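Local coordinates for conserved hypothetical protein (Staphylococcus aureus subsp. aureus, PDB 2AP3) that is of unknown function but belongs to a family of putative cell-wall binding lipoproteins and is mostly helical, built of long helices, at residues V38-K49 with N74-E85. Numbering follows the deposited sequence.
Sequences VGKKIAELDEKK and NADDRLKEFEKE
Asn74 ND2 donates to Leu45 O on the facing helix at 3.0 Å. Leu45 O lies near the plane of the Asn74 amide, while ND2 comes in above the plane of the Leu45 carbonyl; the helical bond from Lys49 N arrives from the opposite face. Asn74 chi1 of 176° carries the amide across, and chi2 of -84° turns OD1 to Arg78 NE, 2.9 Å away in a bent bond tilted from the guanidinium plane. Arg78 runs past Leu45 in the opposite direction, its CG 3.6 Å from Leu45 CB. Lys49 CD lies over one face of the guanidinium, offset toward the rim, and a water at its edge bridges NH1 to Asp46 OD1, whose direct salt bridge to NH1 is long, while NH2 pairs with Glu143. These segments of helices 33-50 and 61-96 pack antiparallel in a helical bundle, axes 9.3 Å apart at 172°, with helix 109-150 alongside. Ile42 CD1 lies at the edge of the Phe82 ring, which also meets Tyr136. Val38 is a knob among Glu81, Phe82, Lys84 and Glu85, its CG2 3.6 Å from Lys84 CB. Glu81 lays CG against Ile42 CG1 while OE1 forms a salt bridge with Lys84 NZ.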
loop_
_atom_site.group_PDB
_atom_site.type_symbol
_atom_site.label_atom_id
_atom_site.label_comp_id
_atom_site.label_asym_id
_atom_site.label_seq_id
_atom_site.Cartn_x
_atom_site.Cartn_y
_atom_site.Cartn_z
ATOM N N VAL A 38 0.033 -6.905 7.788
ATOM C CA VAL A 38 -0.912 -5.775 7.962
ATOM C C VAL A 38 -2.219 -6.015 7.190
ATOM O O VAL A 38 -3.326 -5.834 7.713
ATOM C CB VAL A 38 -0.274 -4.437 7.488
ATOM C CG1 VAL A 38 -1.324 -3.336 7.416
ATOM C CG2 VAL A 38 0.900 -4.067 8.399
ATOM N N GLY A 39 -2.099 -6.404 5.927
ATOM C CA GLY A 39 -3.270 -6.719 5.114
ATOM C C GLY A 39 -4.153 -7.782 5.720
ATOM O O GLY A 39 -5.374 -7.643 5.702
ATOM N N LYS A 40 -3.547 -8.839 6.259
ATOM C CA LYS A 40 -4.344 -9.875 6.933
ATOM C C LYS A 40 -5.057 -9.335 8.171
ATOM O O LYS A 40 -6.220 -9.640 8.413
ATOM C CB LYS A 40 -3.484 -11.077 7.291
ATOM C CG LYS A 40 -3.052 -11.859 6.077
ATOM C CD LYS A 40 -2.144 -13.004 6.490
ATOM C CE LYS A 40 -1.472 -13.637 5.284
ATOM N NZ LYS A 40 -0.805 -14.913 5.704
ATOM N N LYS A 41 -4.354 -8.511 8.949
ATOM C CA LYS A 41 -4.926 -7.993 10.190
ATOM C C LYS A 41 -6.072 -7.026 9.871
ATOM O O LYS A 41 -7.112 -7.044 10.522
ATOM C CB LYS A 41 -3.846 -7.290 11.007
ATOM C CG LYS A 41 -2.841 -8.262 11.620
ATOM C CD LYS A 41 -3.370 -8.965 12.850
ATOM C CE LYS A 41 -2.508 -10.177 13.208
ATOM N NZ LYS A 41 -1.046 -9.894 13.314
ATOM N N ILE A 42 -5.893 -6.194 8.849
ATOM C CA ILE A 42 -6.960 -5.300 8.430
ATOM C C ILE A 42 -8.138 -6.088 7.857
ATOM O O ILE A 42 -9.300 -5.777 8.157
ATOM C CB ILE A 42 -6.447 -4.210 7.471
ATOM C CG1 ILE A 42 -5.560 -3.239 8.268
ATOM C CG2 ILE A 42 -7.622 -3.429 6.836
ATOM C CD1 ILE A 42 -4.861 -2.232 7.353
ATOM N N ALA A 43 -7.855 -7.164 7.142
ATOM C CA ALA A 43 -8.956 -8.012 6.643
ATOM C C ALA A 43 -9.781 -8.612 7.793
ATOM O O ALA A 43 -11.019 -8.658 7.733
ATOM C CB ALA A 43 -8.439 -9.105 5.711
ATOM N N GLU A 44 -9.110 -9.059 8.852
ATOM C CA GLU A 44 -9.805 -9.543 10.037
ATOM C C GLU A 44 -10.671 -8.437 10.638
ATOM O O GLU A 44 -11.831 -8.678 10.997
ATOM C CB GLU A 44 -8.823 -10.097 11.066
ATOM C CG GLU A 44 -8.002 -11.298 10.585
ATOM C CD GLU A 44 -8.760 -12.616 10.618
ATOM O OE1 GLU A 44 -9.866 -12.659 11.189
ATOM O OE2 GLU A 44 -8.221 -13.620 10.078
ATOM N N LEU A 45 -10.123 -7.216 10.698
ATOM C CA LEU A 45 -10.884 -6.095 11.226
ATOM C C LEU A 45 -12.098 -5.757 10.361
ATOM O O LEU A 45 -13.169 -5.439 10.886
ATOM C CB LEU A 45 -9.966 -4.877 11.379
ATOM C CG LEU A 45 -9.021 -4.978 12.584
ATOM C CD1 LEU A 45 -7.862 -3.982 12.433
ATOM C CD2 LEU A 45 -9.770 -4.767 13.895
ATOM N N ASP A 46 -11.935 -5.905 9.045
ATOM C CA ASP A 46 -13.022 -5.634 8.081
ATOM C C ASP A 46 -14.133 -6.673 8.311
ATOM O O ASP A 46 -15.319 -6.346 8.265
ATOM C CB ASP A 46 -12.520 -5.755 6.632
ATOM C CG ASP A 46 -11.685 -4.556 6.166
ATOM O OD1 ASP A 46 -11.796 -3.500 6.776
ATOM O OD2 ASP A 46 -10.966 -4.683 5.151
ATOM N N GLU A 47 -13.748 -7.920 8.584
ATOM C CA GLU A 47 -14.758 -8.943 8.847
ATOM C C GLU A 47 -15.502 -8.699 10.152
ATOM O O GLU A 47 -16.725 -8.870 10.209
ATOM C CB GLU A 47 -14.144 -10.350 8.811
ATOM C CG GLU A 47 -13.798 -10.795 7.397
ATOM C CD GLU A 47 -14.986 -10.716 6.435
ATOM O OE1 GLU A 47 -16.018 -11.379 6.702
ATOM O OE2 GLU A 47 -14.893 -9.992 5.427
ATOM N N LYS A 48 -14.789 -8.209 11.168
ATOM C CA LYS A 48 -15.428 -7.892 12.439
ATOM C C LYS A 48 -16.412 -6.732 12.279
ATOM O O LYS A 48 -17.504 -6.763 12.839
ATOM C CB LYS A 48 -14.383 -7.564 13.502
ATOM C CG LYS A 48 -13.763 -8.783 14.153
ATOM C CD LYS A 48 -12.804 -8.326 15.240
ATOM C CE LYS A 48 -12.022 -9.473 15.828
ATOM N NZ LYS A 48 -11.092 -10.174 14.877
ATOM N N LYS A 49 -16.008 -5.737 11.485
ATOM C CA LYS A 49 -16.863 -4.584 11.168
ATOM C C LYS A 49 -18.162 -5.057 10.558
ATOM O O LYS A 49 -19.228 -4.638 11.004
ATOM C CB LYS A 49 -16.150 -3.634 10.198
ATOM C CG LYS A 49 -16.940 -2.351 9.928
ATOM C CD LYS A 49 -16.160 -1.489 8.950
ATOM C CE LYS A 49 -16.939 -0.277 8.467
ATOM N NZ LYS A 49 -17.981 -0.666 7.468
ATOM N N ASN A 74 -13.199 0.291 15.814
ATOM C CA ASN A 74 -12.749 -0.522 14.688
ATOM C C ASN A 74 -12.113 0.324 13.560
ATOM O O ASN A 74 -11.107 -0.080 12.939
ATOM C CB ASN A 74 -13.928 -1.369 14.191
ATOM C CG ASN A 74 -13.580 -2.180 12.960
ATOM O OD1 ASN A 74 -13.636 -1.704 11.826
ATOM N ND2 ASN A 74 -13.223 -3.442 13.186
ATOM N N ALA A 75 -12.682 1.503 13.317
ATOM C CA ALA A 75 -12.070 2.421 12.337
ATOM C C ALA A 75 -10.698 2.875 12.846
ATOM O O ALA A 75 -9.709 2.843 12.090
ATOM C CB ALA A 75 -12.998 3.588 12.061
ATOM N N ASP A 76 -10.612 3.259 14.125
ATOM C CA ASP A 76 -9.297 3.575 14.735
ATOM C C ASP A 76 -8.312 2.414 14.597
ATOM O O ASP A 76 -7.129 2.619 14.297
ATOM C CB ASP A 76 -9.423 3.989 16.214
ATOM C CG ASP A 76 -10.116 5.302 16.386
ATOM O OD1 ASP A 76 -10.067 6.158 15.479
ATOM O OD2 ASP A 76 -10.712 5.493 17.474
ATOM N N ASP A 77 -8.810 1.199 14.801
ATOM C CA ASP A 77 -7.951 0.027 14.810
ATOM C C ASP A 77 -7.395 -0.223 13.417
ATOM O O ASP A 77 -6.234 -0.585 13.252
ATOM C CB ASP A 77 -8.752 -1.211 15.260
ATOM C CG ASP A 77 -9.040 -1.223 16.741
ATOM O OD1 ASP A 77 -8.460 -0.413 17.488
ATOM O OD2 ASP A 77 -9.897 -2.062 17.131
ATOM N N ARG A 78 -8.231 -0.024 12.409
ATOM C CA ARG A 78 -7.777 -0.225 11.034
ATOM C C ARG A 78 -6.748 0.824 10.648
ATOM O O ARG A 78 -5.707 0.509 10.079
ATOM C CB ARG A 78 -8.966 -0.229 10.072
ATOM C CG ARG A 78 -9.782 -1.517 10.197
ATOM C CD ARG A 78 -11.002 -1.522 9.259
ATOM N NE ARG A 78 -12.056 -0.586 9.660
ATOM C CZ ARG A 78 -12.674 0.253 8.833
ATOM N NH1 ARG A 78 -12.365 0.295 7.540
ATOM N NH2 ARG A 78 -13.630 1.047 9.311
ATOM N N LEU A 79 -7.009 2.082 11.002
ATOM C CA LEU A 79 -6.012 3.114 10.748
ATOM C C LEU A 79 -4.693 2.867 11.483
ATOM O O LEU A 79 -3.597 3.095 10.923
ATOM C CB LEU A 79 -6.576 4.477 11.145
ATOM C CG LEU A 79 -7.683 4.999 10.241
ATOM C CD1 LEU A 79 -8.452 6.148 10.905
ATOM C CD2 LEU A 79 -7.130 5.434 8.839
ATOM N N LYS A 80 -4.773 2.398 12.718
ATOM C CA LYS A 80 -3.565 2.151 13.501
ATOM C C LYS A 80 -2.759 1.022 12.840
ATOM O O LYS A 80 -1.530 1.131 12.640
ATOM C CB LYS A 80 -3.934 1.802 14.938
ATOM C CG LYS A 80 -2.744 1.550 15.870
ATOM C CD LYS A 80 -1.791 2.746 15.914
ATOM C CE LYS A 80 -2.481 3.972 16.517
ATOM N NZ LYS A 80 -1.622 5.211 16.537
ATOM N N GLU A 81 -3.434 -0.069 12.485
ATOM C CA GLU A 81 -2.744 -1.156 11.804
ATOM C C GLU A 81 -2.132 -0.668 10.486
ATOM O O GLU A 81 -0.990 -1.011 10.154
ATOM C CB GLU A 81 -3.711 -2.343 11.604
ATOM C CG GLU A 81 -3.064 -3.624 11.108
ATOM C CD GLU A 81 -1.935 -4.162 11.990
ATOM O OE1 GLU A 81 -1.927 -3.978 13.239
ATOM O OE2 GLU A 81 -1.062 -4.827 11.412
ATOM N N PHE A 82 -2.852 0.176 9.742
ATOM C CA PHE A 82 -2.327 0.668 8.467
ATOM C C PHE A 82 -1.041 1.486 8.620
ATOM O O PHE A 82 -0.227 1.516 7.709
ATOM C CB PHE A 82 -3.400 1.432 7.708
ATOM C CG PHE A 82 -3.005 1.829 6.323
ATOM C CD1 PHE A 82 -2.831 0.868 5.335
ATOM C CD2 PHE A 82 -2.802 3.151 6.003
ATOM C CE1 PHE A 82 -2.479 1.252 4.039
ATOM C CE2 PHE A 82 -2.438 3.549 4.707
ATOM C CZ PHE A 82 -2.273 2.578 3.735
ATOM N N GLU A 83 -0.854 2.121 9.777
ATOM C CA GLU A 83 0.395 2.869 10.041
ATOM C C GLU A 83 1.613 1.988 9.785
ATOM O O GLU A 83 2.643 2.486 9.316
ATOM C CB GLU A 83 0.461 3.344 11.489
ATOM C CG GLU A 83 -0.546 4.430 11.824
ATOM C CD GLU A 83 -0.363 5.001 13.238
ATOM O OE1 GLU A 83 0.795 5.028 13.746
ATOM O OE2 GLU A 83 -1.362 5.415 13.848
ATOM N N LYS A 84 1.519 0.708 10.155
ATOM C CA LYS A 84 2.640 -0.217 9.964
ATOM C C LYS A 84 3.007 -0.342 8.479
ATOM O O LYS A 84 4.189 -0.443 8.138
ATOM C CB LYS A 84 2.349 -1.590 10.581
ATOM C CG LYS A 84 2.187 -1.579 12.097
ATOM C CD LYS A 84 1.624 -2.918 12.550
ATOM C CE LYS A 84 1.258 -2.927 14.016
ATOM N NZ LYS A 84 0.697 -4.253 14.461
ATOM N N GLU A 85 2.002 -0.347 7.602
ATOM C CA GLU A 85 2.255 -0.378 6.144
ATOM C C GLU A 85 2.928 0.917 5.699
ATOM O O GLU A 85 3.911 0.905 4.961
ATOM C CB GLU A 85 0.968 -0.645 5.344
ATOM C CG GLU A 85 1.182 -0.517 3.816
ATOM C CD GLU A 85 -0.005 -1.000 2.987
ATOM O OE1 GLU A 85 -0.841 -1.784 3.517
ATOM O OE2 GLU A 85 -0.118 -0.563 1.803
HETATM O O HOH W 1 -10.540 -1.244 5.854
#